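Local coordinates for protein phenol hydroxylase component phN (Pseudomonas stutzeri, PDB 3U52) that probably hydroxylates phenol and related aromatics at a carboxylate-bridged diiron centre, as the large oxygenase subunit of a bacterial multicomponent monooxygenase, at residues 48-53 against 244-249; 197-202 against 234-239; 347-352 against 487-492; 387-392 against 483-488. All blocks are in the same frame, centred on the assembly; numbering follows the deposited sequence.

Contact 1 of 4, residues 48-53 against 244-249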
loop_
_atom_site.group_PDB
_atom_site.type_symbol
_atom_site.label_atom_id
_atom_site.label_comp_id
_atom_site.label_asym_id
_atom_site.label_seq_id
_atom_site.Cartn_x
_atom_site.Cartn_y
_atom_site.Cartn_z
ATOM N N SER A 48 -12.096 -28.081 29.248
ATOM C CA SER A 48 -13.268 -27.293 28.839
ATOM C C SER A 48 -13.347 -25.942 29.575
ATOM O O SER A 48 -14.030 -24.992 29.138
ATOM C CB SER A 48 -14.552 -28.097 29.050
ATOM O OG SER A 48 -14.953 -27.978 30.407
ATOM N N GLN A 49 -12.620 -25.827 30.671
ATOM C CA GLN A 49 -12.532 -24.528 31.305
ATOM C C GLN A 49 -11.593 -23.538 30.609
ATOM O O GLN A 49 -11.519 -22.364 31.004
ATOM C CB GLN A 49 -12.215 -24.695 32.769
ATOM C CG GLN A 49 -13.359 -25.395 33.448
ATOM C CD GLN A 49 -13.033 -25.779 34.843
ATOM O OE1 GLN A 49 -13.873 -25.625 35.736
ATOM N NE2 GLN A 49 -11.822 -26.295 35.062
ATOM N N TRP A 50 -10.896 -24.002 29.571
ATOM C CA TRP A 50 -10.161 -23.091 28.678
ATOM C C TRP A 50 -11.100 -22.022 28.095
ATOM O O TRP A 50 -12.145 -22.371 27.513
ATOM C CB TRP A 50 -9.505 -23.904 27.533
ATOM C CG TRP A 50 -8.728 -23.036 26.590
ATOM C CD1 TRP A 50 -9.144 -22.532 25.395
ATOM C CD2 TRP A 50 -7.415 -22.551 26.797
ATOM N NE1 TRP A 50 -8.153 -21.754 24.830
ATOM C CE2 TRP A 50 -7.078 -21.750 25.674
ATOM C CE3 TRP A 50 -6.461 -22.731 27.814
ATOM C CZ2 TRP A 50 -5.811 -21.129 25.535
ATOM C CZ3 TRP A 50 -5.212 -22.089 27.687
ATOM C CH2 TRP A 50 -4.910 -21.289 26.555
ATOM N N GLU A 51 -10.772 -20.738 28.270
ATOM C CA GLU A 51 -11.515 -19.643 27.627
ATOM C C GLU A 51 -10.741 -19.179 26.413
ATOM O O GLU A 51 -9.547 -18.884 26.535
ATOM C CB GLU A 51 -11.715 -18.441 28.581
ATOM C CG GLU A 51 -12.686 -18.693 29.776
ATOM C CD GLU A 51 -14.085 -19.169 29.355
ATOM O OE1 GLU A 51 -14.667 -18.593 28.380
ATOM O OE2 GLU A 51 -14.610 -20.122 30.017
ATOM N N ASP A 52 -11.387 -19.129 25.257
ATOM C CA ASP A 52 -10.688 -18.752 24.006
ATOM C C ASP A 52 -10.186 -17.324 24.135
ATOM O O ASP A 52 -10.937 -16.449 24.521
ATOM C CB ASP A 52 -11.595 -18.927 22.778
ATOM C CG ASP A 52 -12.255 -20.332 22.721
ATOM O OD1 ASP A 52 -13.497 -20.407 22.770
ATOM O OD2 ASP A 52 -11.563 -21.359 22.644
ATOM N N PRO A 53 -8.884 -17.104 23.913
ATOM C CA PRO A 53 -8.331 -15.745 24.050
ATOM C C PRO A 53 -8.738 -14.800 22.926
ATOM O O PRO A 53 -8.609 -13.561 23.076
ATOM C CB PRO A 53 -6.825 -15.963 24.086
ATOM C CG PRO A 53 -6.599 -17.294 23.379
ATOM C CD PRO A 53 -7.854 -18.117 23.625
ATOM N N ILE A 244 -1.379 -18.498 31.802
ATOM C CA ILE A 244 -1.002 -18.618 33.247
ATOM C C ILE A 244 -2.198 -18.807 34.130
ATOM O O ILE A 244 -2.100 -19.575 35.061
ATOM C CB ILE A 244 -0.171 -17.462 33.917
ATOM C CG1 ILE A 244 -0.320 -16.205 33.149
ATOM C CG2 ILE A 244 1.333 -17.933 34.319
ATOM C CD1 ILE A 244 -1.384 -15.325 33.653
ATOM N N LYS A 245 -3.299 -18.093 33.856
ATOM C CA LYS A 245 -4.522 -18.235 34.650
ATOM C C LYS A 245 -5.087 -19.636 34.539
ATOM O O LYS A 245 -5.347 -20.255 35.568
ATOM C CB LYS A 245 -5.564 -17.185 34.300
ATOM C CG LYS A 245 -5.002 -15.760 34.528
ATOM C CD LYS A 245 -6.066 -14.678 34.562
ATOM C CE LYS A 245 -5.559 -13.455 35.364
ATOM N NZ LYS A 245 -6.652 -12.391 35.551
ATOM N N PHE A 246 -5.176 -20.161 33.318
ATOM C CA PHE A 246 -5.673 -21.517 33.092
ATOM C C PHE A 246 -4.891 -22.553 33.908
ATOM O O PHE A 246 -5.473 -23.354 34.625
ATOM C CB PHE A 246 -5.586 -21.911 31.617
ATOM C CG PHE A 246 -6.107 -23.276 31.356
ATOM C CD1 PHE A 246 -7.465 -23.531 31.437
ATOM C CD2 PHE A 246 -5.239 -24.320 31.082
ATOM C CE1 PHE A 246 -7.948 -24.846 31.220
ATOM C CE2 PHE A 246 -5.720 -25.604 30.853
ATOM C CZ PHE A 246 -7.071 -25.857 30.926
ATOM N N ILE A 247 -3.575 -22.503 33.794
ATOM C CA ILE A 247 -2.650 -23.461 34.449
ATOM C C ILE A 247 -2.685 -23.351 35.970
ATOM O O ILE A 247 -2.732 -24.383 36.668
ATOM C CB ILE A 247 -1.217 -23.278 33.931
ATOM C CG1 ILE A 247 -1.151 -23.673 32.455
ATOM C CG2 ILE A 247 -0.242 -24.150 34.695
ATOM C CD1 ILE A 247 0.280 -23.485 31.847
ATOM N N LEU A 248 -2.710 -22.104 36.471
ATOM C CA LEU A 248 -2.759 -21.874 37.913
ATOM C C LEU A 248 -4.081 -22.338 38.531
ATOM O O LEU A 248 -4.106 -22.794 39.670
ATOM C CB LEU A 248 -2.532 -20.390 38.246
ATOM C CG LEU A 248 -1.087 -19.961 37.955
ATOM C CD1 LEU A 248 -0.929 -18.420 38.001
ATOM C CD2 LEU A 248 -0.105 -20.673 38.855
ATOM N N GLU A 249 -5.169 -22.241 37.783
ATOM C CA GLU A 249 -6.481 -22.607 38.311
ATOM C C GLU A 249 -6.779 -24.083 38.240
ATOM O O GLU A 249 -7.661 -24.579 38.932
ATOM C CB GLU A 249 -7.553 -21.822 37.578
ATOM C CG GLU A 249 -7.583 -20.387 38.058
ATOM C CD GLU A 249 -8.662 -19.565 37.442
ATOM O OE1 GLU A 249 -9.611 -20.168 36.891
ATOM O OE2 GLU A 249 -8.557 -18.315 37.522
#
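The benzo edge of Trp50 points into one face of the Phe246 ring, a T-shaped (edge-to-face) pair with centroids 5.2 Å apart and planes at 75°. It joins the loop between helix 30-33 and helix 58-81 to helix 220-250 of the helical hydroxylase fold. CE3 of Trp50 carries the touch, 3.6 Å from Phe246 CG and nearer the rim of that face than its middle. At the pyrrole edge of the indole, Asp52 OD2 lies in the ring plane. Both side chains hold CG anti to the backbone N (chi1 -179° in Phe246), which swings the phenyl off the helix to meet the loop. Trp47 brings its own ring against Phe246, and Ile44 adds to the same cluster. Trp50 also packs on Leu239, about two turns earlier on the helix, and its indole borders a xenon pocket completed by Trp47, Phe188 and Leu191. Cutting Phe246 back to an alanine is likely to open a gap beside CE3 and deprive the indole edge of the face it abuts. The rim of the phenyl also reaches the loop backbone, Phe246 CE1 lying 3.5 Å from Trp50 N.

Contact 2 of 4, residues 197-202 against 234-239. With FE (Fe (III) ion), chain H.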
loop_
_atom_site.group_PDB
_atom_site.type_symbol
_atom_site.label_atom_id
_atom_site.label_comp_id
_atom_site.label_asym_id
_atom_site.label_seq_id
_atom_site.Cartn_x
_atom_site.Cartn_y
_atom_site.Cartn_z
ATOM N N SER A 197 5.797 -15.211 29.697
ATOM C CA SER A 197 6.954 -14.389 30.084
ATOM C C SER A 197 7.428 -13.433 28.971
ATOM O O SER A 197 7.643 -12.239 29.212
ATOM C CB SER A 197 8.108 -15.298 30.602
ATOM O OG SER A 197 7.659 -16.087 31.714
ATOM N N PHE A 198 7.557 -13.941 27.756
ATOM C CA PHE A 198 8.069 -13.200 26.605
ATOM C C PHE A 198 6.913 -12.334 26.079
ATOM O O PHE A 198 6.986 -11.093 26.106
ATOM C CB PHE A 198 8.475 -14.246 25.553
ATOM C CG PHE A 198 9.616 -13.871 24.618
ATOM C CD1 PHE A 198 10.583 -12.949 24.938
ATOM C CD2 PHE A 198 9.761 -14.568 23.411
ATOM C CE1 PHE A 198 11.635 -12.681 23.996
ATOM C CE2 PHE A 198 10.834 -14.314 22.511
ATOM C CZ PHE A 198 11.739 -13.380 22.796
ATOM N N GLU A 199 5.828 -12.990 25.644
ATOM C CA GLU A 199 4.743 -12.319 24.885
ATOM C C GLU A 199 3.795 -11.501 25.694
ATOM O O GLU A 199 3.032 -10.753 25.120
ATOM C CB GLU A 199 3.873 -13.309 24.115
ATOM C CG GLU A 199 4.600 -14.039 23.018
ATOM C CD GLU A 199 4.757 -13.172 21.781
ATOM O OE1 GLU A 199 4.225 -13.526 20.720
ATOM O OE2 GLU A 199 5.408 -12.115 21.882
ATOM N N TYR A 200 3.763 -11.688 27.002
ATOM C CA TYR A 200 2.878 -10.912 27.811
ATOM C C TYR A 200 3.646 -9.982 28.747
ATOM O O TYR A 200 3.481 -8.764 28.684
ATOM C CB TYR A 200 1.876 -11.794 28.571
ATOM C CG TYR A 200 0.875 -10.961 29.306
ATOM C CD1 TYR A 200 0.982 -10.750 30.662
ATOM C CD2 TYR A 200 -0.159 -10.334 28.620
ATOM C CE1 TYR A 200 0.057 -9.915 31.338
ATOM C CE2 TYR A 200 -1.055 -9.527 29.256
ATOM C CZ TYR A 200 -0.958 -9.318 30.621
ATOM O OH TYR A 200 -1.906 -8.507 31.258
ATOM N N VAL A 201 4.463 -10.536 29.619
ATOM C CA VAL A 201 5.174 -9.736 30.579
ATOM C C VAL A 201 6.249 -8.781 29.979
ATOM O O VAL A 201 6.287 -7.596 30.341
ATOM C CB VAL A 201 5.771 -10.590 31.699
ATOM C CG1 VAL A 201 6.522 -9.684 32.720
ATOM C CG2 VAL A 201 4.645 -11.333 32.409
ATOM N N LEU A 202 7.102 -9.293 29.082
ATOM C CA LEU A 202 8.318 -8.580 28.660
ATOM C C LEU A 202 8.228 -8.041 27.237
ATOM O O LEU A 202 9.138 -7.355 26.767
ATOM C CB LEU A 202 9.543 -9.498 28.827
ATOM C CG LEU A 202 9.836 -9.873 30.303
ATOM C CD1 LEU A 202 10.961 -10.922 30.425
ATOM C CD2 LEU A 202 10.182 -8.621 31.161
ATOM N N ALA A 234 -1.738 -8.182 20.084
ATOM C CA ALA A 234 -2.910 -8.175 20.943
ATOM C C ALA A 234 -3.451 -9.590 21.187
ATOM O O ALA A 234 -3.835 -9.915 22.310
ATOM C CB ALA A 234 -4.012 -7.281 20.368
ATOM N N ARG A 235 -3.522 -10.426 20.154
ATOM C CA ARG A 235 -3.946 -11.801 20.363
ATOM C C ARG A 235 -2.882 -12.573 21.183
ATOM O O ARG A 235 -3.203 -13.448 21.999
ATOM C CB ARG A 235 -4.136 -12.498 19.014
ATOM C CG ARG A 235 -5.292 -11.958 18.181
ATOM C CD ARG A 235 -5.626 -12.962 17.088
ATOM N NE ARG A 235 -4.517 -13.161 16.136
ATOM C CZ ARG A 235 -4.287 -12.351 15.100
ATOM N NH1 ARG A 235 -5.083 -11.311 14.870
ATOM N NH2 ARG A 235 -3.287 -12.573 14.273
ATOM N N HIS A 236 -1.613 -12.311 20.888
ATOM C CA HIS A 236 -0.525 -13.083 21.517
ATOM C C HIS A 236 -0.450 -12.775 23.019
ATOM O O HIS A 236 -0.239 -13.682 23.826
ATOM C CB HIS A 236 0.817 -12.845 20.809
ATOM C CG HIS A 236 0.782 -13.241 19.364
ATOM N ND1 HIS A 236 1.832 -13.012 18.504
ATOM C CD2 HIS A 236 -0.193 -13.816 18.620
ATOM C CE1 HIS A 236 1.516 -13.462 17.298
ATOM N NE2 HIS A 236 0.284 -13.923 17.334
ATOM N N MET A 237 -0.648 -11.515 23.388
ATOM C CA MET A 237 -0.705 -11.145 24.809
ATOM C C MET A 237 -1.883 -11.776 25.538
ATOM O O MET A 237 -1.739 -12.179 26.681
ATOM C CB MET A 237 -0.793 -9.620 24.998
ATOM C CG MET A 237 0.379 -8.892 24.415
ATOM S SD MET A 237 0.197 -7.095 24.603
ATOM C CE MET A 237 0.750 -6.898 26.306
ATOM N N THR A 238 -3.050 -11.831 24.894
ATOM C CA THR A 238 -4.207 -12.450 25.499
ATOM C C THR A 238 -4.035 -13.952 25.688
ATOM O O THR A 238 -4.465 -14.518 26.725
ATOM C CB THR A 238 -5.514 -12.160 24.726
ATOM O OG1 THR A 238 -5.564 -10.771 24.359
ATOM C CG2 THR A 238 -6.680 -12.472 25.651
ATOM N N LEU A 239 -3.412 -14.624 24.709
ATOM C CA LEU A 239 -3.087 -16.037 24.923
ATOM C C LEU A 239 -2.175 -16.197 26.168
ATOM O O LEU A 239 -2.438 -17.054 27.023
ATOM C CB LEU A 239 -2.533 -16.713 23.644
ATOM C CG LEU A 239 -1.833 -18.090 23.700
ATOM C CD1 LEU A 239 -2.785 -19.155 24.241
ATOM C CD2 LEU A 239 -1.365 -18.506 22.298
HETATM FE FE FE H . 3.974 -12.193 19.058
#
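Glu199 and Tyr200, successive residues in a wider pi-type turn of helix 187-216, meet His236 and Met237 where the axes of the two short segments pass 7.9 Å apart, crossing at -98°. Glu199 comes first, its chain bent at chi2 (-79°), which carries the carboxylate beside the imidazole of His236, the two pointing the same way. One oxygen does the binding: Glu199 OE1 is 2.1 Å from the iron, and His236 ND1 coordinates the same metal at 2.4 Å. The other imidazole nitrogen, NE2, is hydrogen-bonded to Asp137, a second-shell carboxylate that fixes the ring's rotation, and Glu233 adds a further ligand. Next, Tyr200 crosses Met237 at about a right angle, with its CD2 3.7 Å from Met237 CB and close to the carbonyl O of the same methionine. With only a serine in place of Tyr200, Met237 CB and that carbonyl would probably lose the ring that covers them. This is half of the diiron site of the hydroxylase helical bundle: helix 187-216 and helix 220-250 supply the ligands described here, helix 125-155 packs on Glu199 and His236 through Glu138, and helix 254-283 lies against Ser197, Phe198 and Leu202.

Contact 3 of 4, residues 347-352 against 487-492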
loop_
_atom_site.group_PDB
_atom_site.type_symbol
_atom_site.label_atom_id
_atom_site.label_comp_id
_atom_site.label_asym_id
_atom_site.label_seq_id
_atom_site.Cartn_x
_atom_site.Cartn_y
_atom_site.Cartn_z
ATOM N N ASN A 347 29.053 -8.413 13.531
ATOM C CA ASN A 347 28.585 -8.049 12.200
ATOM C C ASN A 347 27.932 -6.670 12.224
ATOM O O ASN A 347 27.158 -6.334 11.331
ATOM C CB ASN A 347 27.567 -9.106 11.705
ATOM C CG ASN A 347 26.320 -9.180 12.586
ATOM O OD1 ASN A 347 26.406 -9.357 13.808
ATOM N ND2 ASN A 347 25.133 -9.085 11.955
ATOM N N PHE A 348 28.194 -5.894 13.271
ATOM C CA PHE A 348 27.790 -4.499 13.369
ATOM C C PHE A 348 28.913 -3.633 13.943
ATOM O O PHE A 348 29.841 -4.128 14.590
ATOM C CB PHE A 348 26.442 -4.274 14.106
ATOM C CG PHE A 348 26.445 -4.685 15.571
ATOM C CD1 PHE A 348 26.925 -3.822 16.549
ATOM C CD2 PHE A 348 26.028 -5.945 15.944
ATOM C CE1 PHE A 348 26.926 -4.216 17.930
ATOM C CE2 PHE A 348 26.026 -6.365 17.285
ATOM C CZ PHE A 348 26.472 -5.510 18.289
ATOM N N HIS A 349 28.811 -2.340 13.685
ATOM C CA HIS A 349 29.778 -1.346 14.189
ATOM C C HIS A 349 29.432 -0.759 15.554
ATOM O O HIS A 349 28.269 -0.774 15.972
ATOM C CB HIS A 349 29.854 -0.161 13.204
ATOM C CG HIS A 349 30.090 -0.581 11.783
ATOM N ND1 HIS A 349 31.169 -1.327 11.401
ATOM C CD2 HIS A 349 29.371 -0.359 10.654
ATOM C CE1 HIS A 349 31.130 -1.536 10.096
ATOM N NE2 HIS A 349 30.038 -0.967 9.618
ATOM N N THR A 350 30.439 -0.233 16.256
ATOM C CA THR A 350 30.207 0.531 17.475
ATOM C C THR A 350 31.061 1.792 17.342
ATOM O O THR A 350 31.780 1.938 16.374
ATOM C CB THR A 350 30.654 -0.235 18.760
ATOM O OG1 THR A 350 32.060 -0.399 18.697
ATOM C CG2 THR A 350 29.966 -1.682 18.908
ATOM N N TRP A 351 31.002 2.697 18.309
ATOM C CA TRP A 351 31.651 3.998 18.126
ATOM C C TRP A 351 31.541 4.642 19.477
ATOM O O TRP A 351 30.835 4.130 20.351
ATOM C CB TRP A 351 30.895 4.872 17.088
ATOM C CG TRP A 351 29.394 5.009 17.405
ATOM C CD1 TRP A 351 28.824 5.942 18.244
ATOM C CD2 TRP A 351 28.304 4.176 16.950
ATOM N NE1 TRP A 351 27.458 5.735 18.350
ATOM C CE2 TRP A 351 27.103 4.673 17.558
ATOM C CE3 TRP A 351 28.206 3.086 16.083
ATOM C CZ2 TRP A 351 25.839 4.104 17.304
ATOM C CZ3 TRP A 351 26.930 2.500 15.848
ATOM C CH2 TRP A 351 25.779 3.003 16.458
ATOM N N ILE A 352 32.223 5.761 19.657
ATOM C CA ILE A 352 32.029 6.537 20.872
ATOM C C ILE A 352 30.838 7.509 20.671
ATOM O O ILE A 352 30.786 8.183 19.676
ATOM C CB ILE A 352 33.359 7.258 21.249
ATOM C CG1 ILE A 352 34.416 6.188 21.567
ATOM C CG2 ILE A 352 33.173 8.215 22.426
ATOM C CD1 ILE A 352 35.816 6.730 21.585
ATOM N N VAL A 487 33.297 4.708 12.524
ATOM C CA VAL A 487 34.136 5.771 11.938
ATOM C C VAL A 487 35.206 5.132 11.031
ATOM O O VAL A 487 36.051 4.354 11.469
ATOM C CB VAL A 487 34.701 6.693 13.056
ATOM C CG1 VAL A 487 35.726 7.675 12.511
ATOM C CG2 VAL A 487 33.529 7.418 13.733
ATOM N N GLY A 488 35.080 5.412 9.744
ATOM C CA GLY A 488 35.969 4.889 8.738
ATOM C C GLY A 488 35.455 3.640 8.068
ATOM O O GLY A 488 36.200 2.965 7.337
ATOM N N SER A 489 34.207 3.282 8.324
ATOM C CA SER A 489 33.692 2.020 7.793
ATOM C C SER A 489 33.147 2.293 6.429
ATOM O O SER A 489 32.885 3.442 6.122
ATOM C CB SER A 489 32.552 1.510 8.664
ATOM O OG SER A 489 31.503 2.485 8.687
ATOM N N PRO A 490 32.979 1.258 5.598
ATOM C CA PRO A 490 32.265 1.449 4.312
ATOM C C PRO A 490 30.843 1.988 4.459
ATOM O O PRO A 490 30.445 2.857 3.651
ATOM C CB PRO A 490 32.268 0.059 3.680
ATOM C CG PRO A 490 33.408 -0.651 4.339
ATOM C CD PRO A 490 33.527 -0.098 5.734
ATOM N N ASP A 491 30.093 1.573 5.503
ATOM C CA ASP A 491 28.774 2.166 5.761
ATOM C C ASP A 491 28.868 3.681 5.939
ATOM O O ASP A 491 28.108 4.396 5.282
ATOM C CB ASP A 491 28.093 1.596 7.002
ATOM C CG ASP A 491 27.314 0.255 6.740
ATOM O OD1 ASP A 491 27.317 -0.299 5.614
ATOM O OD2 ASP A 491 26.667 -0.238 7.709
ATOM N N GLN A 492 29.781 4.177 6.810
ATOM C CA GLN A 492 29.974 5.624 6.983
ATOM C C GLN A 492 30.334 6.345 5.656
ATOM O O GLN A 492 29.738 7.364 5.333
ATOM C CB GLN A 492 31.034 5.954 8.041
ATOM C CG GLN A 492 31.088 7.450 8.309
ATOM C CD GLN A 492 32.353 7.918 9.003
ATOM O OE1 GLN A 492 32.282 8.762 9.882
ATOM N NE2 GLN A 492 33.500 7.405 8.594
HETATM O O HOH W 1 30.176 -0.973 6.866
#
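His349 reaches across to Ser489 and Asp491 at the start of helix 490-498, and its ring meets them on a face and at an edge. From CB, the torsion to CG (chi1 -51°) sets the ring beside the backbone N and anti to the carbonyl carbon, directed at the helix start. On the near side of the ring, ND1 is hydrogen-bonded to the backbone O of Phe484, which pins the ring's rotation. CE1 and NE2 both lie 3.7 Å from Ser489 CB; that carbon stands over one face, 3.9 Å from the ring centroid, a CH-pi contact. At the tip, NE2 meets a water in the ring plane at 2.8 Å, and this water in turn accepts from Asp491 N at 2.9 Å, linking histidine and helix backbone. NE2 also comes within 3.9 Å of Asp491 OD2, a close approach and not a bond. The Asp491 carboxylate, turned 86° to the ring, has its own partners in Lys98, a salt bridge to OD2, and the backbone N of Asn157, bonded to OD1. Ser489 is the N-cap: its OG accepts from Gln492 N at 3.1 Å and a nearly straight 171°, and donates to Tyr486 O. The result is a capped helix N-terminus, with a first-turn NH satisfied by the serine side chain and another by a histidine-held water.

Contact 4 of 4, residues 387-392 against 483-488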
loop_
_atom_site.group_PDB
_atom_site.type_symbol
_atom_site.label_atom_id
_atom_site.label_comp_id
_atom_site.label_asym_id
_atom_site.label_seq_id
_atom_site.Cartn_x
_atom_site.Cartn_y
_atom_site.Cartn_z
ATOM N N GLY A 387 45.535 7.044 17.500
ATOM C CA GLY A 387 45.722 5.905 16.611
ATOM C C GLY A 387 45.810 4.565 17.328
ATOM O O GLY A 387 46.372 3.603 16.777
ATOM N N ARG A 388 45.285 4.497 18.555
ATOM C CA ARG A 388 45.267 3.276 19.375
ATOM C C ARG A 388 43.832 2.887 19.782
ATOM O O ARG A 388 43.565 2.585 20.962
ATOM C CB ARG A 388 46.118 3.478 20.642
ATOM C CG ARG A 388 47.653 3.686 20.410
ATOM C CD ARG A 388 48.445 3.571 21.723
ATOM N NE ARG A 388 48.036 4.647 22.623
ATOM C CZ ARG A 388 48.555 5.871 22.600
ATOM N NH1 ARG A 388 48.105 6.796 23.442
ATOM N NH2 ARG A 388 49.526 6.169 21.735
ATOM N N ARG A 389 42.916 2.890 18.804
ATOM C CA ARG A 389 41.485 2.577 19.046
ATOM C C ARG A 389 41.462 1.185 19.695
ATOM O O ARG A 389 41.955 0.205 19.114
ATOM C CB ARG A 389 40.685 2.596 17.725
ATOM C CG ARG A 389 39.129 2.710 17.855
ATOM C CD ARG A 389 38.533 1.422 18.373
ATOM N NE ARG A 389 37.099 1.281 18.080
ATOM C CZ ARG A 389 36.325 0.300 18.550
ATOM N NH1 ARG A 389 35.046 0.236 18.196
ATOM N NH2 ARG A 389 36.825 -0.591 19.397
ATOM N N PHE A 390 40.956 1.118 20.922
ATOM C CA PHE A 390 41.016 -0.115 21.721
ATOM C C PHE A 390 40.141 -1.259 21.147
ATOM O O PHE A 390 38.918 -1.095 20.988
ATOM C CB PHE A 390 40.622 0.198 23.195
ATOM C CG PHE A 390 40.522 -1.042 24.103
ATOM C CD1 PHE A 390 41.634 -1.852 24.352
ATOM C CD2 PHE A 390 39.318 -1.347 24.763
ATOM C CE1 PHE A 390 41.512 -2.972 25.169
ATOM C CE2 PHE A 390 39.220 -2.465 25.634
ATOM C CZ PHE A 390 40.305 -3.269 25.810
ATOM N N TYR A 391 40.793 -2.383 20.824
ATOM C CA TYR A 391 40.148 -3.673 20.653
ATOM C C TYR A 391 40.746 -4.700 21.594
ATOM O O TYR A 391 41.974 -4.748 21.790
ATOM C CB TYR A 391 40.279 -4.202 19.241
ATOM C CG TYR A 391 39.606 -3.349 18.189
ATOM C CD1 TYR A 391 40.323 -2.347 17.534
ATOM C CD2 TYR A 391 38.257 -3.553 17.834
ATOM C CE1 TYR A 391 39.740 -1.560 16.528
ATOM C CE2 TYR A 391 37.663 -2.759 16.841
ATOM C CZ TYR A 391 38.412 -1.792 16.193
ATOM O OH TYR A 391 37.841 -0.992 15.239
ATOM N N ASN A 392 39.877 -5.488 22.220
ATOM C CA ASN A 392 40.341 -6.500 23.167
ATOM C C ASN A 392 40.516 -7.823 22.430
ATOM O O ASN A 392 39.545 -8.436 22.012
ATOM C CB ASN A 392 39.356 -6.625 24.335
ATOM C CG ASN A 392 39.811 -7.606 25.399
ATOM O OD1 ASN A 392 40.792 -8.342 25.207
ATOM N ND2 ASN A 392 39.059 -7.683 26.494
ATOM N N ASN A 483 32.558 -5.356 10.274
ATOM C CA ASN A 483 33.009 -5.249 11.673
ATOM C C ASN A 483 33.800 -3.948 11.942
ATOM O O ASN A 483 33.896 -3.087 11.052
ATOM C CB ASN A 483 33.841 -6.492 12.032
ATOM C CG ASN A 483 35.145 -6.572 11.259
ATOM O OD1 ASN A 483 36.118 -7.201 11.703
ATOM N ND2 ASN A 483 35.191 -5.926 10.117
ATOM N N PHE A 484 34.334 -3.792 13.154
ATOM C CA PHE A 484 35.176 -2.643 13.514
ATOM C C PHE A 484 34.360 -1.377 13.765
ATOM O O PHE A 484 33.137 -1.386 13.577
ATOM C CB PHE A 484 36.243 -2.331 12.452
ATOM C CG PHE A 484 37.257 -3.446 12.214
ATOM C CD1 PHE A 484 37.903 -4.085 13.290
ATOM C CD2 PHE A 484 37.591 -3.819 10.919
ATOM C CE1 PHE A 484 38.845 -5.107 13.070
ATOM C CE2 PHE A 484 38.533 -4.857 10.673
ATOM C CZ PHE A 484 39.172 -5.486 11.756
ATOM N N ASP A 485 35.032 -0.288 14.180
ATOM C CA ASP A 485 34.387 0.985 14.442
ATOM C C ASP A 485 33.581 1.536 13.251
ATOM O O ASP A 485 33.938 1.358 12.082
ATOM C CB ASP A 485 35.432 2.049 14.832
ATOM C CG ASP A 485 34.860 3.127 15.694
ATOM O OD1 ASP A 485 35.022 3.010 16.932
ATOM O OD2 ASP A 485 34.230 4.105 15.164
ATOM N N TYR A 486 32.505 2.238 13.565
ATOM C CA TYR A 486 31.700 2.884 12.533
ATOM C C TYR A 486 32.498 3.957 11.768
ATOM O O TYR A 486 32.356 4.120 10.531
ATOM C CB TYR A 486 30.462 3.526 13.155
ATOM C CG TYR A 486 29.675 4.340 12.156
ATOM C CD1 TYR A 486 28.885 3.720 11.170
ATOM C CD2 TYR A 486 29.745 5.735 12.173
ATOM C CE1 TYR A 486 28.144 4.501 10.232
ATOM C CE2 TYR A 486 29.016 6.516 11.253
ATOM C CZ TYR A 486 28.236 5.894 10.283
ATOM O OH TYR A 486 27.508 6.705 9.390
ATOM N N VAL A 487 33.297 4.708 12.524
ATOM C CA VAL A 487 34.136 5.771 11.938
ATOM C C VAL A 487 35.206 5.132 11.031
ATOM O O VAL A 487 36.051 4.354 11.469
ATOM C CB VAL A 487 34.701 6.693 13.056
ATOM C CG1 VAL A 487 35.726 7.675 12.511
ATOM C CG2 VAL A 487 33.529 7.418 13.733
ATOM N N GLY A 488 35.080 5.412 9.744
ATOM C CA GLY A 488 35.969 4.889 8.738
ATOM C C GLY A 488 35.455 3.640 8.068
ATOM O O GLY A 488 36.200 2.965 7.337
#
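Arg389 grips Asp485 side-on, NE and NH1 both donating to a single carboxylate oxygen in a salt bridge: NE to Asp485 OD1 is 2.9 Å and NH1 to Asp485 OD1 is 3.0 Å. OD1 lies close to the guanidinium plane, though both bonds are bent; the two planes stand at 88°, and OD1 is met on its anti side. The remaining nitrogen, NH2, donates to Phe390 O at 2.7 Å and also to the backbone O of Tyr340, whose ring adds a cation-pi contact; thus every guanidinium nitrogen has an acceptor. The other carboxylate oxygen, OD2, accepts from Val487 N at 2.9 Å through its anti lone pair, closing an Asx turn. Tyr391 OH accepts from Asp485 N at 3.1 Å, satisfying that amide from the neighbouring loop. One face of the tyrosine ring lies against Arg389 NH2, while Phe484 sets its edge toward a face in an offset edge-to-face pair, planes at 77°. Tyr391 CZ meets Phe484 CD1 at 3.7 Å. Gly387, with positive phi, is the C-prime residue of the Schellman motif ending helix 369-385. From there 387-392 runs beside 483-488, the loop before helix 490-498, while Phe390 and Asp485 pack against helix 331-342.

Overall arrangement
Contacts 1 and 2 are neighbours on helix 220-250, their centres 14 Å apart; they touch where Pro53 packs on Thr238 and Leu239, and contact 2 is nested within the chain loop closed by contact 1. All four of their segments belong to the hydroxylase part of the chain, and the iron site lies in this half. Contacts 3 and 4 come later in the chain, share Val487 and Gly488, and lie with centres 8 Å apart, joined by a backbone hydrogen bond between Thr350 O and Tyr486 N. The two pairs stand on opposite sides of the chain's centre. Contacts 2 and 3 are 35 Å apart between centres and about 17 Å between nearest atoms, so the 483-492 region lies away from the iron ligands of contact 2.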